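Local atomic coordinates of phosphoenolpyruvate-protein phosphotransferase (Coxiella burnetii, PDB entry 3TRC), a protein that probably transfers the phosphoryl group of phosphoenolpyruvate to a histidine of a partner protein, and is represented here by its GAF domain. Residues A[52-57]-A[70-75]; A[77-82]-A[96-101]. All blocks are in the same frame, centred on the assembly; numbering follows the deposited sequence.

Interaction 1 of 2, residues A[52-57]-A[70-75]. With NA (sodium ion), chain C.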
loop_
_atom_site.group_PDB
_atom_site.type_symbol
_atom_site.label_atom_id
_atom_site.label_comp_id
_atom_site.label_asym_id
_atom_site.label_seq_id
_atom_site.Cartn_x
_atom_site.Cartn_y
_atom_site.Cartn_z
ATOM N N HIS A 52 12.893 12.566 24.202
ATOM C CA HIS A 52 12.231 13.662 24.904
ATOM C C HIS A 52 10.776 13.345 25.258
ATOM O O HIS A 52 10.105 14.148 25.908
ATOM C CB HIS A 52 12.290 14.944 24.071
ATOM C CG HIS A 52 13.685 15.413 23.791
ATOM N ND1 HIS A 52 14.252 15.360 22.536
ATOM C CD2 HIS A 52 14.629 15.933 24.610
ATOM C CE1 HIS A 52 15.485 15.832 22.593
ATOM N NE2 HIS A 52 15.738 16.188 23.840
ATOM N N GLY A 53 10.295 12.185 24.824
ATOM C CA GLY A 53 8.935 11.768 25.121
ATOM C C GLY A 53 7.893 12.700 24.531
ATOM O O GLY A 53 6.910 13.057 25.188
ATOM N N GLU A 54 8.114 13.095 23.282
ATOM C CA GLU A 54 7.228 14.019 22.587
ATOM C C GLU A 54 7.005 13.591 21.148
ATOM O O GLU A 54 7.887 13.013 20.516
ATOM C CB GLU A 54 7.834 15.426 22.574
ATOM C CG GLU A 54 8.019 16.058 23.935
ATOM C CD GLU A 54 8.883 17.306 23.885
ATOM O OE1 GLU A 54 9.836 17.358 23.074
ATOM O OE2 GLU A 54 8.607 18.241 24.662
ATOM N N TYR A 55 5.815 13.885 20.643
ATOM C CA TYR A 55 5.539 13.816 19.219
ATOM C C TYR A 55 5.998 15.114 18.587
ATOM O O TYR A 55 5.724 16.185 19.119
ATOM C CB TYR A 55 4.041 13.677 18.999
ATOM C CG TYR A 55 3.488 12.427 19.603
ATOM C CD1 TYR A 55 3.775 11.203 19.028
ATOM C CD2 TYR A 55 2.692 12.461 20.740
ATOM C CE1 TYR A 55 3.292 10.047 19.542
ATOM C CE2 TYR A 55 2.199 11.281 21.282
ATOM C CZ TYR A 55 2.514 10.077 20.659
ATOM O OH TYR A 55 2.063 8.867 21.113
ATOM N N VAL A 56 6.681 15.023 17.452
ATOM C CA VAL A 56 7.128 16.219 16.741
ATOM C C VAL A 56 6.420 16.338 15.401
ATOM O O VAL A 56 6.390 15.391 14.625
ATOM C CB VAL A 56 8.643 16.173 16.482
ATOM C CG1 VAL A 56 9.105 17.478 15.834
ATOM C CG2 VAL A 56 9.386 15.926 17.779
ATOM N N LEU A 57 5.833 17.496 15.128
ATOM C CA LEU A 57 5.173 17.691 13.841
ATOM C C LEU A 57 6.214 17.650 12.729
ATOM O O LEU A 57 7.208 18.383 12.772
ATOM C CB LEU A 57 4.437 19.029 13.820
ATOM C CG LEU A 57 3.708 19.329 12.514
ATOM C CD1 LEU A 57 2.532 18.371 12.333
ATOM C CD2 LEU A 57 3.229 20.780 12.509
ATOM N N LYS A 70 8.881 21.806 14.695
ATOM C CA LYS A 70 8.894 22.593 15.930
ATOM C C LYS A 70 7.804 22.209 16.941
ATOM O O LYS A 70 8.074 22.097 18.135
ATOM C CB LYS A 70 8.780 24.086 15.596
ATOM C CG LYS A 70 9.860 24.600 14.651
ATOM C CD LYS A 70 11.243 24.453 15.276
ATOM C CE LYS A 70 12.343 24.894 14.326
ATOM N NZ LYS A 70 13.696 24.651 14.906
ATOM N N LEU A 71 6.573 22.035 16.475
ATOM C CA LEU A 71 5.466 21.718 17.371
ATOM C C LEU A 71 5.685 20.369 18.047
ATOM O O LEU A 71 5.850 19.354 17.377
ATOM C CB LEU A 71 4.142 21.712 16.608
ATOM C CG LEU A 71 2.914 21.332 17.436
ATOM C CD1 LEU A 71 2.683 22.330 18.563
ATOM C CD2 LEU A 71 1.694 21.234 16.538
ATOM N N ARG A 72 5.691 20.375 19.376
ATOM C CA ARG A 72 5.919 19.165 20.158
ATOM C C ARG A 72 4.776 18.926 21.136
ATOM O O ARG A 72 4.317 19.847 21.818
ATOM C CB ARG A 72 7.261 19.249 20.895
ATOM C CG ARG A 72 8.451 19.191 19.956
ATOM C CD ARG A 72 9.773 19.550 20.618
ATOM N NE ARG A 72 10.868 19.235 19.707
ATOM C CZ ARG A 72 11.444 18.041 19.628
ATOM N NH1 ARG A 72 11.053 17.057 20.432
ATOM N NH2 ARG A 72 12.418 17.835 18.755
ATOM N N LEU A 73 4.311 17.682 21.192
ATOM C CA LEU A 73 3.209 17.302 22.064
ATOM C C LEU A 73 3.680 16.150 22.937
ATOM O O LEU A 73 4.285 15.208 22.439
ATOM C CB LEU A 73 2.004 16.864 21.229
ATOM C CG LEU A 73 1.447 17.902 20.251
ATOM C CD1 LEU A 73 0.343 17.286 19.395
ATOM C CD2 LEU A 73 0.937 19.120 20.997
ATOM N N LYS A 74 3.413 16.221 24.235
ATOM C CA LYS A 74 3.910 15.202 25.154
ATOM C C LYS A 74 3.215 13.859 24.978
ATOM O O LYS A 74 1.999 13.797 24.768
ATOM C CB LYS A 74 3.769 15.671 26.605
ATOM C CG LYS A 74 4.636 16.867 26.959
ATOM C CD LYS A 74 6.107 16.503 26.912
ATOM C CE LYS A 74 6.974 17.634 27.444
ATOM N NZ LYS A 74 8.422 17.287 27.386
ATOM N N PHE A 75 3.988 12.781 25.063
ATOM C CA PHE A 75 3.414 11.442 25.047
ATOM C C PHE A 75 2.311 11.360 26.102
ATOM O O PHE A 75 2.471 11.851 27.220
ATOM C CB PHE A 75 4.466 10.371 25.364
ATOM C CG PHE A 75 5.451 10.098 24.248
ATOM C CD1 PHE A 75 5.328 10.705 23.012
ATOM C CD2 PHE A 75 6.502 9.211 24.453
ATOM C CE1 PHE A 75 6.238 10.437 21.996
ATOM C CE2 PHE A 75 7.417 8.940 23.444
ATOM C CZ PHE A 75 7.286 9.558 22.213
HETATM NA NA NA C . 0.983 8.927 23.559
HETATM O O HOH W 1 5.818 19.387 24.516
#
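The carboxylate of E54 is gripped by two cations of the facing strand: OE1 takes R72 NH1 at 2.9 Å, and OE2 takes K74 NZ at the same separation. The pair of strands is the antiparallel beta hairpin 54-61/72-74 of the GAF domain, its short segments running at 158° to each other. E54 and V56 face K74 and R72 as non-hydrogen-bonded pairs, which puts all four side chains on one face of the sheet; Y55 and L73, the hydrogen-bonded pair, occupy the other.

The two salt bridges differ in approach. R72 NH1 meets OE1 nearly along its C-O axis, whereas K74 NZ comes from above the carboxylate plane, its chain bent at chi2 and then lying alongside E54. A water donates to OE2 as well, and weakly to R72 O. R72 NH1 has a second anionic partner in D49, which is also hydrogen-bonded to H52 ND1, so NH1 is shared between the carboxylates of E54 and D49, and V56 CG2 covers one face of the guanidinium at 3.3 Å from NH1.

In the backbone, Y55 N donates to L73 O over 2.7 Å and L73 N returns the bond to Y55 O, while L57 N reaches L71 O further along. Beyond K74 the pairing continues through F75 N to G53 O, nearly straight at 177°. G53 and E54 both face D49 in a G1 beta bulge, with G53 at positive phi. G53 CA lies over the F75 ring, 3.7 Å from its centroid, in a CH-pi contact. F75 in turn directs an edge at the face of Y55, the ring planes 54° apart. The Y55 hydroxyl then binds the sodium ion, OH lying 2.7 Å from the metal, which sits in the plane of the tyrosine ring.

Interaction 2 of 2, residues A[77-82]-A[96-101]. With NA (sodium ion), chain C; PO4 (phosphate ion), chain B.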
loop_
_atom_site.group_PDB
_atom_site.type_symbol
_atom_site.label_atom_id
_atom_site.label_comp_id
_atom_site.label_asym_id
_atom_site.label_seq_id
_atom_site.Cartn_x
_atom_site.Cartn_y
_atom_site.Cartn_z
ATOM N N GLU A 77 -0.563 12.693 26.351
ATOM C CA GLU A 77 -1.392 13.868 26.598
ATOM C C GLU A 77 -2.304 14.225 25.436
ATOM O O GLU A 77 -1.945 14.069 24.269
ATOM C CB GLU A 77 -0.526 15.074 26.963
ATOM C CG GLU A 77 0.266 14.893 28.243
ATOM C CD GLU A 77 0.816 16.204 28.768
ATOM O OE1 GLU A 77 0.687 17.229 28.063
ATOM O OE2 GLU A 77 1.373 16.208 29.885
ATOM N N GLY A 78 -3.491 14.716 25.769
ATOM C CA GLY A 78 -4.440 15.134 24.760
ATOM C C GLY A 78 -4.995 13.999 23.923
ATOM O O GLY A 78 -4.761 12.820 24.185
ATOM N N LEU A 79 -5.745 14.370 22.895
ATOM C CA LEU A 79 -6.382 13.402 22.028
ATOM C C LEU A 79 -5.338 12.677 21.181
ATOM O O LEU A 79 -5.413 11.466 20.985
ATOM C CB LEU A 79 -7.395 14.118 21.135
ATOM C CG LEU A 79 -8.371 13.257 20.345
ATOM C CD1 LEU A 79 -9.065 12.244 21.256
ATOM C CD2 LEU A 79 -9.385 14.158 19.651
ATOM N N ILE A 80 -4.369 13.423 20.669
ATOM C CA ILE A 80 -3.305 12.812 19.881
ATOM C C ILE A 80 -2.504 11.819 20.730
ATOM O O ILE A 80 -2.174 10.719 20.273
ATOM C CB ILE A 80 -2.411 13.882 19.218
ATOM C CG1 ILE A 80 -3.225 14.613 18.148
ATOM C CG2 ILE A 80 -1.168 13.254 18.615
ATOM C CD1 ILE A 80 -2.555 15.838 17.552
ATOM N N GLY A 81 -2.222 12.200 21.973
ATOM C CA GLY A 81 -1.594 11.293 22.918
ATOM C C GLY A 81 -2.425 10.040 23.131
ATOM O O GLY A 81 -1.896 8.936 23.236
ATOM N N LEU A 82 -3.743 10.201 23.183
ATOM C CA LEU A 82 -4.613 9.052 23.401
ATOM C C LEU A 82 -4.546 8.075 22.224
ATOM O O LEU A 82 -4.514 6.861 22.424
ATOM C CB LEU A 82 -6.045 9.511 23.675
ATOM C CG LEU A 82 -7.037 8.440 24.123
ATOM C CD1 LEU A 82 -6.524 7.698 25.360
ATOM C CD2 LEU A 82 -8.403 9.067 24.381
ATOM N N PRO A 96 -13.294 18.688 19.734
ATOM C CA PRO A 96 -13.220 19.586 20.893
ATOM C C PRO A 96 -14.128 19.176 22.050
ATOM O O PRO A 96 -13.885 19.604 23.180
ATOM C CB PRO A 96 -13.654 20.933 20.314
ATOM C CG PRO A 96 -13.232 20.858 18.880
ATOM C CD PRO A 96 -13.536 19.432 18.485
ATOM N N LEU A 97 -15.145 18.361 21.783
ATOM C CA LEU A 97 -16.040 17.909 22.846
ATOM C C LEU A 97 -15.495 16.700 23.606
ATOM O O LEU A 97 -16.022 16.340 24.656
ATOM C CB LEU A 97 -17.436 17.599 22.297
ATOM C CG LEU A 97 -18.111 18.727 21.511
ATOM C CD1 LEU A 97 -19.530 18.334 21.128
ATOM C CD2 LEU A 97 -18.106 20.016 22.319
ATOM N N HIS A 98 -14.445 16.076 23.081
ATOM C CA HIS A 98 -13.846 14.923 23.749
ATOM C C HIS A 98 -13.116 15.384 24.999
ATOM O O HIS A 98 -12.413 16.391 24.966
ATOM C CB HIS A 98 -12.877 14.192 22.814
ATOM C CG HIS A 98 -12.459 12.840 23.310
ATOM N ND1 HIS A 98 -11.524 12.665 24.308
ATOM C CD2 HIS A 98 -12.845 11.597 22.934
ATOM C CE1 HIS A 98 -11.358 11.373 24.532
ATOM N NE2 HIS A 98 -12.149 10.703 23.712
ATOM N N PRO A 99 -13.286 14.651 26.107
ATOM C CA PRO A 99 -12.694 15.003 27.404
ATOM C C PRO A 99 -11.171 15.135 27.376
ATOM O O PRO A 99 -10.611 15.836 28.218
ATOM C CB PRO A 99 -13.096 13.827 28.299
ATOM C CG PRO A 99 -14.326 13.278 27.673
ATOM C CD PRO A 99 -14.128 13.446 26.194
ATOM N N ALA A 100 -10.513 14.471 26.428
ATOM C CA ALA A 100 -9.054 14.476 26.375
ATOM C C ALA A 100 -8.510 15.626 25.537
ATOM O O ALA A 100 -7.319 15.932 25.589
ATOM C CB ALA A 100 -8.534 13.146 25.841
ATOM N N TYR A 101 -9.386 16.262 24.768
ATOM C CA TYR A 101 -8.972 17.313 23.842
ATOM C C TYR A 101 -8.403 18.544 24.548
ATOM O O TYR A 101 -8.984 19.046 25.510
ATOM C CB TYR A 101 -10.141 17.716 22.940
ATOM C CG TYR A 101 -9.768 18.665 21.820
ATOM C CD1 TYR A 101 -9.281 18.186 20.612
ATOM C CD2 TYR A 101 -9.920 20.035 21.967
ATOM C CE1 TYR A 101 -8.947 19.051 19.580
ATOM C CE2 TYR A 101 -9.588 20.908 20.946
ATOM C CZ TYR A 101 -9.106 20.412 19.755
ATOM O OH TYR A 101 -8.774 21.276 18.737
HETATM NA NA NA C . 0.983 8.927 23.559
HETATM P P PO4 B . -4.564 17.495 21.637
HETATM O O1 PO4 B . -3.560 18.055 22.610
HETATM O O2 PO4 B . -4.882 18.532 20.579
HETATM O O3 PO4 B . -4.025 16.258 20.970
HETATM O O4 PO4 B . -5.845 17.155 22.357
#
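L79 lays its CD1 methyl over the centre of the H98 imidazole, 3.9 Å from the ring centroid and 8° off the normal, a CH-pi contact from helix 78-86 to the loop segment 96-101. With CG anti to the backbone N (chi1 -168°), the leucine forks between two rings: CD2 meets the edge of Y101 at CD1. P99 CD covers the opposite face of H98, and L82 CD2 approaches its CE1. The ring is oriented by its own type I beta turn, H98 to Y101, in which A100 N donates to H98 ND1 at 3.0 Å, close to the ring plane.

No hydrogen bond crosses the contact, although G78 CA makes a CA-H...O contact of 3.1 Å with A100 O. The backbone amides of L79 and I80 are instead engaged by a phosphate, probably from the crystallisation liquor: L79 N donates to its O4 at 2.8 Å (172°), and I80 N to its O3. With K102 N and R104 NH1 also bonded, this is a phosphate-binding pocket of the GAF domain, no natural ligand implied. Helix 78-86 packs on the sheet beside the loop: L79 and L82 touch strand 90-92, as H98 does through L92, and I80 reaches strand 125-134.

Overall arrangement
Interactions 1 and 2 have centres 15 Å apart and come in series along the chain, all four segments falling within the GAF domain. Strand 72-74, an outermost strand of the antiparallel sheet within this chain, leads directly into helix 78-86, whose side then meets the loop between strands 90-92 and 114-122. The two contacts touch where L73 CD1 packs on I80 CD1 (3.7 Å) and where Y55 CE2 lies near G81 CA. They also share the sodium ion, its site formed by Y55 and G81, one from each interaction, with G76 and E85, so that the metal links the hairpin to the helix that follows it.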